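Side-chain contacts in nucleoporin NUP170 (Chaetomium thermophilum, PDB 5HAX), which probably serves as a structural component of the nuclear pore complex, built from a beta-propeller followed by an alpha-helical domain: residues T195-I200 with E260-V265; Y390-V395 with H483-R488; L555-F560 with R636-A641; T601-K606 with L720-P725. One frame throughout, in Å; residues are numbered along the deposited sequence.

Contact 1: residues T195-I200 with E260-V265; sequences TDIHEI and EKLTKV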
# COMPACT_ATOMS: atom_id res chain seq x y z
N THR A 195 25.72 -15.74 8.82
CA THR A 195 24.66 -15.61 7.82
C THR A 195 23.61 -16.71 7.94
O THR A 195 22.75 -16.81 7.06
CB THR A 195 25.26 -15.61 6.41
OG1 THR A 195 25.89 -16.88 6.15
CG2 THR A 195 26.27 -14.49 6.24
N ASP A 196 23.66 -17.52 8.99
CA ASP A 196 22.70 -18.61 9.13
C ASP A 196 21.30 -18.07 9.39
O ASP A 196 21.12 -17.03 10.03
CB ASP A 196 23.09 -19.54 10.28
CG ASP A 196 24.40 -20.25 10.05
OD1 ASP A 196 24.93 -20.19 8.92
OD2 ASP A 196 24.90 -20.86 11.01
N ILE A 197 20.31 -18.80 8.89
CA ILE A 197 18.90 -18.48 9.10
C ILE A 197 18.28 -19.62 9.90
O ILE A 197 18.37 -20.79 9.50
CB ILE A 197 18.16 -18.27 7.77
CG1 ILE A 197 18.64 -16.96 7.14
CG2 ILE A 197 16.65 -18.22 7.99
CD1 ILE A 197 18.13 -16.72 5.76
N HIS A 198 17.65 -19.28 11.02
CA HIS A 198 16.95 -20.23 11.86
C HIS A 198 15.45 -20.02 11.73
O HIS A 198 14.98 -18.96 11.30
CB HIS A 198 17.37 -20.07 13.33
CG HIS A 198 18.83 -20.28 13.58
ND1 HIS A 198 19.77 -19.29 13.37
CD2 HIS A 198 19.51 -21.36 14.02
CE1 HIS A 198 20.96 -19.75 13.67
NE2 HIS A 198 20.84 -21.01 14.07
N GLU A 199 14.70 -21.05 12.11
CA GLU A 199 13.25 -21.00 12.15
C GLU A 199 12.77 -21.54 13.49
O GLU A 199 13.32 -22.51 14.00
CB GLU A 199 12.61 -21.80 11.00
CG GLU A 199 11.08 -21.80 11.03
CD GLU A 199 10.46 -22.39 9.77
OE1 GLU A 199 11.21 -22.93 8.93
OE2 GLU A 199 9.22 -22.29 9.62
N ILE A 200 11.76 -20.89 14.05
CA ILE A 200 11.13 -21.33 15.29
C ILE A 200 9.83 -22.03 14.94
O ILE A 200 8.97 -21.46 14.25
CB ILE A 200 10.88 -20.16 16.26
CG1 ILE A 200 12.22 -19.60 16.74
CG2 ILE A 200 10.02 -20.61 17.44
CD1 ILE A 200 12.11 -18.56 17.84
N GLU A 260 7.58 -26.58 6.34
CA GLU A 260 8.67 -26.68 7.29
C GLU A 260 10.04 -26.68 6.63
O GLU A 260 11.05 -26.84 7.33
CB GLU A 260 8.53 -27.96 8.14
CG GLU A 260 7.20 -28.07 8.87
CD GLU A 260 7.13 -29.30 9.76
OE1 GLU A 260 7.28 -29.15 10.99
OE2 GLU A 260 6.93 -30.41 9.23
N LYS A 261 10.12 -26.49 5.31
CA LYS A 261 11.37 -26.51 4.58
C LYS A 261 11.78 -25.10 4.16
O LYS A 261 10.93 -24.23 3.91
CB LYS A 261 11.28 -27.40 3.34
CG LYS A 261 11.34 -28.89 3.63
CD LYS A 261 9.96 -29.52 3.67
CE LYS A 261 9.37 -29.68 2.28
NZ LYS A 261 8.02 -30.32 2.32
N LEU A 262 13.09 -24.89 4.08
CA LEU A 262 13.67 -23.66 3.55
C LEU A 262 14.94 -24.03 2.81
O LEU A 262 15.86 -24.60 3.40
CB LEU A 262 13.98 -22.66 4.68
CG LEU A 262 14.46 -21.28 4.23
CD1 LEU A 262 13.30 -20.48 3.64
CD2 LEU A 262 15.11 -20.51 5.38
N THR A 263 14.99 -23.72 1.52
CA THR A 263 16.10 -24.10 0.65
C THR A 263 16.73 -22.86 0.04
O THR A 263 16.03 -22.05 -0.57
CB THR A 263 15.63 -25.05 -0.46
OG1 THR A 263 14.95 -26.17 0.12
CG2 THR A 263 16.81 -25.54 -1.29
N LYS A 264 18.05 -22.73 0.18
CA LYS A 264 18.77 -21.67 -0.51
C LYS A 264 18.83 -21.99 -2.00
O LYS A 264 19.25 -23.08 -2.39
CB LYS A 264 20.18 -21.52 0.06
CG LYS A 264 20.82 -20.15 -0.24
CD LYS A 264 22.32 -20.24 -0.48
CE LYS A 264 23.06 -20.88 0.68
NZ LYS A 264 24.54 -20.86 0.46
N VAL A 265 18.40 -21.04 -2.82
CA VAL A 265 18.30 -21.25 -4.26
C VAL A 265 19.11 -20.25 -5.07
O VAL A 265 19.42 -20.54 -6.24
CB VAL A 265 16.83 -21.23 -4.72
CG1 VAL A 265 16.09 -22.47 -4.21
CG2 VAL A 265 16.13 -19.96 -4.25
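Ile197 and Leu262 meet at about a right angle in a seam between two neighbouring blades of the beta-propeller. One segment leads into strand 198-202, third in its blade; the other leads into strand 263-268, an edge strand of the next blade. The two sheets face one another through side chains, and no hydrogen bond joins the segments. Both CB atoms point toward the opposite segment, and a single pair of methyls does the touching: CG2 of Ile197 lies 3.8 Å from CD2 of Leu262. The first torsion of Ile197 (chi1 -70°) leaves CG2 on the far side of CB from the backbone N, while CG1 stays beside that N. Leu262 has CG extended away from its own backbone N, chi1 -174°, and this carries CD2 across the gap. Branched aliphatic residues suit the spot because each can offer a methyl while the rest of its bulk packs on the side chains of Phe188 and Tyr254, which touch both residues. Further along, the contact turns polar. Glu199 also points across, but its carboxylate binds His218 through OE1 and forms a salt bridge with Arg186 through OE2; Arg186 in turn donates to the carbonyl of Lys261, so one guanidinium joins both blades. With its charge held this way, Glu199 brings OE1 only to 4.2 Å from O of Glu260, a proximity without a bond.

Contact 2: residues Y390-V395 with H483-R488; sequences YFFDVV and HIVRRR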
# COMPACT_ATOMS: atom_id res chain seq x y z
N TYR A 390 6.32 3.73 -3.53
CA TYR A 390 6.66 4.79 -2.59
C TYR A 390 8.03 4.52 -1.98
O TYR A 390 8.24 3.47 -1.38
CB TYR A 390 5.59 4.89 -1.49
CG TYR A 390 4.16 5.01 -1.98
CD1 TYR A 390 3.85 5.73 -3.13
CD2 TYR A 390 3.12 4.41 -1.28
CE1 TYR A 390 2.54 5.84 -3.57
CE2 TYR A 390 1.82 4.51 -1.71
CZ TYR A 390 1.52 5.23 -2.85
OH TYR A 390 0.22 5.33 -3.27
N PHE A 391 8.94 5.48 -2.12
CA PHE A 391 10.34 5.30 -1.75
C PHE A 391 10.73 6.33 -0.68
O PHE A 391 10.56 7.53 -0.89
CB PHE A 391 11.24 5.44 -2.98
CG PHE A 391 12.71 5.42 -2.69
CD1 PHE A 391 13.28 4.39 -1.95
CD2 PHE A 391 13.54 6.42 -3.17
CE1 PHE A 391 14.63 4.36 -1.69
CE2 PHE A 391 14.90 6.40 -2.91
CZ PHE A 391 15.45 5.37 -2.18
N PHE A 392 11.24 5.84 0.45
CA PHE A 392 11.76 6.68 1.53
C PHE A 392 13.25 6.40 1.68
O PHE A 392 13.65 5.25 1.86
CB PHE A 392 11.05 6.38 2.85
CG PHE A 392 9.62 6.83 2.90
CD1 PHE A 392 9.25 7.95 3.63
CD2 PHE A 392 8.63 6.13 2.22
CE1 PHE A 392 7.93 8.36 3.69
CE2 PHE A 392 7.31 6.54 2.27
CZ PHE A 392 6.96 7.66 3.01
N ASP A 393 14.07 7.46 1.63
CA ASP A 393 15.52 7.34 1.78
C ASP A 393 16.00 8.29 2.85
O ASP A 393 15.76 9.50 2.77
CB ASP A 393 16.24 7.62 0.46
CG ASP A 393 17.72 7.28 0.52
OD1 ASP A 393 18.16 6.67 1.52
OD2 ASP A 393 18.46 7.61 -0.43
N VAL A 394 16.69 7.75 3.85
CA VAL A 394 17.26 8.54 4.94
C VAL A 394 18.68 8.91 4.51
O VAL A 394 19.58 8.07 4.53
CB VAL A 394 17.25 7.77 6.26
CG1 VAL A 394 17.82 8.63 7.39
CG2 VAL A 394 15.85 7.30 6.60
N VAL A 395 18.88 10.17 4.12
CA VAL A 395 20.18 10.66 3.68
C VAL A 395 20.85 11.33 4.86
O VAL A 395 20.27 12.21 5.51
CB VAL A 395 20.03 11.64 2.50
CG1 VAL A 395 21.40 12.13 2.04
CG2 VAL A 395 19.29 10.98 1.35
N HIS A 483 6.61 10.47 13.42
CA HIS A 483 6.04 11.41 12.46
C HIS A 483 5.17 10.65 11.46
O HIS A 483 5.58 9.61 10.95
CB HIS A 483 7.13 12.18 11.72
CG HIS A 483 8.14 12.83 12.62
ND1 HIS A 483 8.08 14.16 12.97
CD2 HIS A 483 9.23 12.32 13.24
CE1 HIS A 483 9.10 14.44 13.77
NE2 HIS A 483 9.81 13.35 13.95
N ILE A 484 3.99 11.19 11.18
CA ILE A 484 3.06 10.58 10.23
C ILE A 484 3.20 11.31 8.90
O ILE A 484 3.03 12.53 8.82
CB ILE A 484 1.61 10.65 10.73
CG1 ILE A 484 1.48 10.04 12.14
CG2 ILE A 484 0.69 9.92 9.76
CD1 ILE A 484 1.86 8.57 12.22
N VAL A 485 3.52 10.55 7.85
CA VAL A 485 3.64 11.06 6.49
C VAL A 485 2.51 10.45 5.67
O VAL A 485 2.28 9.24 5.75
CB VAL A 485 5.01 10.73 5.88
CG1 VAL A 485 5.12 11.29 4.46
CG2 VAL A 485 6.13 11.26 6.76
N ARG A 486 1.82 11.28 4.89
CA ARG A 486 0.65 10.86 4.12
C ARG A 486 0.90 11.09 2.64
O ARG A 486 1.39 12.15 2.24
CB ARG A 486 -0.60 11.61 4.58
CG ARG A 486 -1.86 11.28 3.78
CD ARG A 486 -3.05 12.08 4.28
NE ARG A 486 -3.40 11.75 5.66
CZ ARG A 486 -4.04 12.56 6.49
NH1 ARG A 486 -4.41 13.77 6.10
NH2 ARG A 486 -4.31 12.16 7.73
N ARG A 487 0.55 10.09 1.83
CA ARG A 487 0.57 10.24 0.38
C ARG A 487 -0.58 11.13 -0.06
O ARG A 487 -1.71 10.99 0.41
CB ARG A 487 0.46 8.86 -0.27
CG ARG A 487 0.24 8.85 -1.78
CD ARG A 487 1.40 9.48 -2.52
NE ARG A 487 1.28 9.27 -3.96
CZ ARG A 487 1.72 10.12 -4.89
NH1 ARG A 487 2.31 11.26 -4.54
NH2 ARG A 487 1.56 9.83 -6.17
N ARG A 488 -0.30 12.05 -0.98
CA ARG A 488 -1.30 12.96 -1.52
C ARG A 488 -1.76 12.48 -2.89
O ARG A 488 -0.94 12.12 -3.74
CB ARG A 488 -0.75 14.38 -1.61
CG ARG A 488 -0.64 15.04 -0.25
CD ARG A 488 0.05 16.38 -0.30
NE ARG A 488 -0.87 17.47 -0.64
CZ ARG A 488 -0.76 18.71 -0.18
NH1 ARG A 488 -1.64 19.63 -0.54
NH2 ARG A 488 0.23 19.04 0.65
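Arg487 reaches across to the ring of Tyr390 where two adjacent blades of the beta-propeller face each other. Strand 481-487 belongs to the blade completed by the N-terminal strand 50-57, and strand 390-395 to the blade before it. From CB the arginine chain leaves with CG opposite the backbone N (chi1 170°), then bends at chi2 (63°), which takes CG, CD and NE across the phenol at about a right angle. CG meets the hydroxyl end of the ring, 3.8 Å from OH of Tyr390. CD comes next, 4.0 Å from CE1 of Tyr390, and NE follows at 3.7 Å from the same CE1. The guanidinium plane stands 61° from the ring plane, an oblique meeting and no flat stack. At the tip, NH1 gives a hydrogen bond to the carbonyl of Pro49 and NH2 a salt bridge to Glu462, while Phe50 adds a cation-pi contact. Glu462 also receives a hydrogen bond from the Tyr390 hydroxyl through its other oxygen, so one carboxylate fixes both partners. Arginine suits this place because its aliphatic length packs on the aromatic residue while its charged end is matched. Two residues along each strand, at Val485 and Phe392, the seam is apolar. These two approach from opposite directions, and CG1 of Val485 stands at the edge of the Phe392 ring, near its plane, 4.1 Å from CE1.

Contact 3: residues L555-F560 with R636-A641; sequences LARAAF and RNFLEA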
# COMPACT_ATOMS: atom_id res chain seq x y z
N LEU A 555 -14.80 26.83 -7.33
CA LEU A 555 -13.77 26.91 -8.35
C LEU A 555 -13.68 25.60 -9.13
O LEU A 555 -13.54 25.61 -10.36
CB LEU A 555 -12.41 27.23 -7.72
CG LEU A 555 -11.88 28.65 -7.87
CD1 LEU A 555 -10.57 28.80 -7.11
CD2 LEU A 555 -11.69 29.02 -9.33
N ALA A 556 -13.75 24.47 -8.43
CA ALA A 556 -13.74 23.17 -9.10
C ALA A 556 -14.92 23.04 -10.05
O ALA A 556 -14.77 22.53 -11.16
CB ALA A 556 -13.76 22.05 -8.05
N ARG A 557 -16.10 23.50 -9.63
CA ARG A 557 -17.25 23.55 -10.53
C ARG A 557 -16.94 24.41 -11.76
O ARG A 557 -17.26 24.02 -12.89
CB ARG A 557 -18.48 24.09 -9.80
CG ARG A 557 -19.65 24.44 -10.72
CD ARG A 557 -20.82 25.04 -9.94
NE ARG A 557 -20.46 26.28 -9.27
CZ ARG A 557 -21.32 27.05 -8.60
NH1 ARG A 557 -22.60 26.70 -8.52
NH2 ARG A 557 -20.91 28.17 -8.02
N ALA A 558 -16.34 25.58 -11.55
CA ALA A 558 -16.03 26.46 -12.67
C ALA A 558 -15.05 25.81 -13.63
O ALA A 558 -15.15 25.99 -14.85
CB ALA A 558 -15.47 27.78 -12.15
N ALA A 559 -14.09 25.04 -13.11
CA ALA A 559 -13.13 24.36 -13.97
C ALA A 559 -13.79 23.23 -14.75
O ALA A 559 -13.46 22.99 -15.92
CB ALA A 559 -11.96 23.83 -13.14
N PHE A 560 -14.73 22.53 -14.11
CA PHE A 560 -15.44 21.44 -14.78
C PHE A 560 -16.26 21.96 -15.96
O PHE A 560 -16.34 21.31 -17.01
CB PHE A 560 -16.33 20.72 -13.77
CG PHE A 560 -17.07 19.53 -14.32
CD1 PHE A 560 -18.43 19.60 -14.57
CD2 PHE A 560 -16.40 18.35 -14.57
CE1 PHE A 560 -19.11 18.50 -15.07
CE2 PHE A 560 -17.08 17.25 -15.07
CZ PHE A 560 -18.43 17.33 -15.32
N ARG A 636 -24.99 12.81 -8.20
CA ARG A 636 -26.28 13.13 -8.79
C ARG A 636 -26.77 14.50 -8.33
O ARG A 636 -27.23 15.31 -9.14
CB ARG A 636 -27.30 12.05 -8.42
CG ARG A 636 -27.34 10.89 -9.40
CD ARG A 636 -28.00 9.66 -8.79
NE ARG A 636 -29.28 9.96 -8.15
CZ ARG A 636 -30.39 10.27 -8.80
NH1 ARG A 636 -31.50 10.52 -8.13
NH2 ARG A 636 -30.39 10.35 -10.13
N ASN A 637 -26.68 14.77 -7.03
CA ASN A 637 -27.08 16.07 -6.50
C ASN A 637 -26.31 17.20 -7.18
O ASN A 637 -26.86 18.28 -7.43
CB ASN A 637 -26.88 16.10 -4.99
CG ASN A 637 -27.24 17.44 -4.38
OD1 ASN A 637 -28.19 18.10 -4.81
ND2 ASN A 637 -26.47 17.86 -3.38
N PHE A 638 -25.03 16.97 -7.47
CA PHE A 638 -24.22 18.00 -8.12
C PHE A 638 -24.70 18.27 -9.53
O PHE A 638 -24.73 19.43 -9.97
CB PHE A 638 -22.75 17.57 -8.13
CG PHE A 638 -21.88 18.44 -9.00
CD1 PHE A 638 -21.41 19.66 -8.54
CD2 PHE A 638 -21.53 18.03 -10.28
CE1 PHE A 638 -20.62 20.46 -9.34
CE2 PHE A 638 -20.74 18.82 -11.08
CZ PHE A 638 -20.28 20.04 -10.61
N LEU A 639 -25.09 17.23 -10.27
CA LEU A 639 -25.57 17.42 -11.63
C LEU A 639 -26.92 18.14 -11.65
O LEU A 639 -27.19 18.95 -12.54
CB LEU A 639 -25.66 16.08 -12.35
CG LEU A 639 -24.36 15.29 -12.49
CD1 LEU A 639 -24.60 13.97 -13.20
CD2 LEU A 639 -23.29 16.10 -13.22
N GLU A 640 -27.78 17.85 -10.67
CA GLU A 640 -29.09 18.49 -10.63
C GLU A 640 -28.97 19.98 -10.32
O GLU A 640 -29.61 20.82 -10.96
CB GLU A 640 -29.99 17.81 -9.60
CG GLU A 640 -30.46 16.42 -10.00
CD GLU A 640 -31.07 16.38 -11.38
OE1 GLU A 640 -31.93 17.24 -11.68
OE2 GLU A 640 -30.69 15.50 -12.18
N ALA A 641 -28.15 20.32 -9.32
CA ALA A 641 -27.97 21.72 -8.94
C ALA A 641 -27.31 22.55 -10.03
O ALA A 641 -27.28 23.78 -9.90
CB ALA A 641 -27.15 21.80 -7.65
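Phe638 pushes its ring between Phe560 and Arg557, two residues of helix 549-562 that stand three positions apart and thus on much the same side of that helix. The phenylalanine pair forms the buried half. CE2 of Phe638 lies 4.3 Å from CD1 of Phe560, which sits at the Phe638 ring edge, near its plane, whereas the Phe560 ring is met obliquely. Phe560 has CG opposite its backbone N (chi1 -177°), and its CB already points toward the 636-641 segment; Phe638, starting off to one side, needs the length of its side chain to bring the ring closer. Large flat residues suit both places, since each spans much of the gap: the nearest CA atoms of the two segments, those of Arg557 and Phe638, are 9.2 Å apart. Helix 522-533 covers this half, with Ile526 on Phe560 and with Leu530 and Ala533 on Phe638. The solvent side differs in burial, not in closeness. There CE1 of Phe638 comes just as near, 4.2 Å from CB of Arg557. The rest of that arginine extends past the ring toward its partly exposed end, where NH1 makes a weak hydrogen bond to Asn642. An arginine can do both jobs, apolar near the backbone and polar at its end. Joining helix 549-562 to helix 622-640, this packing is consistent with the alpha-helical solenoid of a Nup155/Nup170-type nucleoporin.

Contact 4: residues T601-K606 with L720-P725; sequences TLWKAK and LFSQTP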
# COMPACT_ATOMS: atom_id res chain seq x y z
N THR A 601 -15.36 -1.56 -7.13
CA THR A 601 -15.37 -2.70 -6.22
C THR A 601 -16.66 -3.50 -6.27
O THR A 601 -16.70 -4.61 -5.75
CB THR A 601 -15.13 -2.24 -4.78
OG1 THR A 601 -16.21 -1.39 -4.36
CG2 THR A 601 -13.81 -1.49 -4.64
N LEU A 602 -17.71 -2.95 -6.89
CA LEU A 602 -19.04 -3.56 -6.93
C LEU A 602 -19.34 -4.25 -8.25
O LEU A 602 -19.78 -5.40 -8.27
CB LEU A 602 -20.10 -2.49 -6.67
CG LEU A 602 -20.80 -2.47 -5.32
CD1 LEU A 602 -19.79 -2.48 -4.19
CD2 LEU A 602 -21.70 -1.24 -5.23
N TRP A 603 -19.09 -3.54 -9.36
CA TRP A 603 -19.62 -3.88 -10.68
C TRP A 603 -19.61 -5.38 -10.98
O TRP A 603 -20.66 -6.00 -11.16
CB TRP A 603 -18.82 -3.11 -11.73
CG TRP A 603 -19.48 -3.01 -13.06
CD1 TRP A 603 -19.14 -3.67 -14.20
CD2 TRP A 603 -20.61 -2.18 -13.40
NE1 TRP A 603 -19.97 -3.31 -15.23
CE2 TRP A 603 -20.88 -2.40 -14.76
CE3 TRP A 603 -21.40 -1.28 -12.68
CZ2 TRP A 603 -21.92 -1.75 -15.43
CZ3 TRP A 603 -22.44 -0.64 -13.35
CH2 TRP A 603 -22.69 -0.88 -14.70
N LYS A 604 -18.42 -5.97 -11.05
CA LYS A 604 -18.29 -7.37 -11.46
C LYS A 604 -18.41 -8.34 -10.29
O LYS A 604 -18.32 -9.55 -10.51
CB LYS A 604 -16.94 -7.58 -12.16
CG LYS A 604 -16.81 -6.85 -13.49
CD LYS A 604 -17.74 -7.44 -14.54
CE LYS A 604 -17.59 -6.71 -15.87
NZ LYS A 604 -18.42 -7.34 -16.94
N ALA A 605 -18.63 -7.85 -9.07
CA ALA A 605 -18.73 -8.72 -7.92
C ALA A 605 -20.12 -9.35 -7.83
O ALA A 605 -21.12 -8.75 -8.22
CB ALA A 605 -18.44 -7.94 -6.63
N LYS A 606 -20.16 -10.58 -7.31
CA LYS A 606 -21.42 -11.21 -6.97
C LYS A 606 -22.09 -10.46 -5.82
O LYS A 606 -21.42 -9.95 -4.92
CB LYS A 606 -21.21 -12.67 -6.58
CG LYS A 606 -20.50 -13.52 -7.62
CD LYS A 606 -21.33 -13.68 -8.89
CE LYS A 606 -20.69 -14.68 -9.84
NZ LYS A 606 -21.41 -14.75 -11.14
N LEU A 720 -27.68 -6.51 -11.84
CA LEU A 720 -28.71 -5.83 -11.05
C LEU A 720 -28.94 -4.41 -11.55
O LEU A 720 -30.08 -3.94 -11.59
CB LEU A 720 -28.30 -5.82 -9.58
CG LEU A 720 -29.19 -5.06 -8.60
CD1 LEU A 720 -30.54 -5.74 -8.48
CD2 LEU A 720 -28.52 -4.96 -7.24
N PHE A 721 -27.87 -3.72 -11.94
CA PHE A 721 -27.97 -2.31 -12.29
C PHE A 721 -28.47 -2.08 -13.71
O PHE A 721 -29.17 -1.09 -13.96
CB PHE A 721 -26.60 -1.62 -12.14
CG PHE A 721 -26.09 -1.56 -10.73
CD1 PHE A 721 -26.96 -1.54 -9.64
CD2 PHE A 721 -24.73 -1.50 -10.48
CE1 PHE A 721 -26.47 -1.48 -8.35
CE2 PHE A 721 -24.24 -1.43 -9.19
CZ PHE A 721 -25.11 -1.42 -8.13
N SER A 722 -28.13 -2.97 -14.65
CA SER A 722 -28.21 -2.62 -16.07
C SER A 722 -28.80 -3.71 -16.96
O SER A 722 -28.79 -3.54 -18.18
CB SER A 722 -26.82 -2.25 -16.58
OG SER A 722 -25.92 -3.34 -16.44
N GLN A 723 -29.30 -4.82 -16.41
CA GLN A 723 -29.80 -5.92 -17.23
C GLN A 723 -31.17 -6.38 -16.77
O GLN A 723 -31.48 -6.37 -15.58
CB GLN A 723 -28.83 -7.10 -17.20
CG GLN A 723 -27.59 -6.87 -18.04
CD GLN A 723 -26.56 -7.96 -17.87
OE1 GLN A 723 -26.90 -9.13 -17.70
NE2 GLN A 723 -25.28 -7.58 -17.90
N THR A 724 -32.00 -6.78 -17.74
CA THR A 724 -33.36 -7.21 -17.45
C THR A 724 -33.42 -8.38 -16.48
O THR A 724 -34.15 -8.28 -15.48
CB THR A 724 -34.09 -7.55 -18.76
OG1 THR A 724 -34.11 -6.39 -19.61
CG2 THR A 724 -35.52 -8.00 -18.49
N PRO A 725 -32.72 -9.50 -16.70
CA PRO A 725 -32.80 -10.60 -15.73
C PRO A 725 -32.48 -10.17 -14.31
O PRO A 725 -33.03 -10.74 -13.36
CB PRO A 725 -31.77 -11.61 -16.26
CG PRO A 725 -31.71 -11.34 -17.71
CD PRO A 725 -31.84 -9.85 -17.83
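Trp603 and Phe721 cross obliquely, the six-membered part of the indole lying against one edge of the phenylalanine ring. The closest atoms are CZ3 of Trp603 and CD2 of Phe721, 3.8 Å apart, and CE3 of Trp603 lies in the plane of the Phe721 ring at 4.0 Å from the same CD2. The two rings reach each other from different first torsions. The indole is swung opposite its backbone N, chi1 -162°, so that its far end closes on the partner although its CB points off to one side; Phe721 keeps CG beside its backbone N, chi1 -66°, and its CB points toward the 601-606 segment. The tryptophan occupies a type I beta turn, Leu602 to Ala605, closed by a 2.8 Å hydrogen bond from Ala605 N to Leu602 O. That turn follows helix 586-599 in the alpha-helical domain and lies against helix 717-722 around Phe721. It is also held by backbone hydrogen bonds between Trp603 and Glu718 and between Ala605 and Tyr717. Tryptophan suits the site because it combines a broad apolar surface with an N-H, and NE1 bonds Asn14 of the N-terminal helix 5-20. Leu602 brings CD2 to the edge of the Phe721 ring, 4.5 Å from CZ. Small enough to fit beside the indole, Ser722 places OG 4.4 Å from CZ2 of Trp603 and hydrogen-bonds through it to the carbonyl of Glu718.

From the N terminus, helix 5-20 first contributes to contact 4, long before either of its segments; the chain then builds the propeller. Contact 1 closes a loop of 59 intervening residues and joins two successive blades. Contact 2 follows in series, its centre about 32 Å from that of contact 1, and closes 87 residues at another blade seam, beside the exit into the helical domain. There the pattern changes: contacts 3 and 4 cross, because 601-606 lies between 555-560 and 636-641, and 720-725 comes after both. Contact 3 ties helix 549-562 to helix 622-640, and contact 4 brings the C-terminal helices back to a turn. Their nearest atoms are about 11 Å apart.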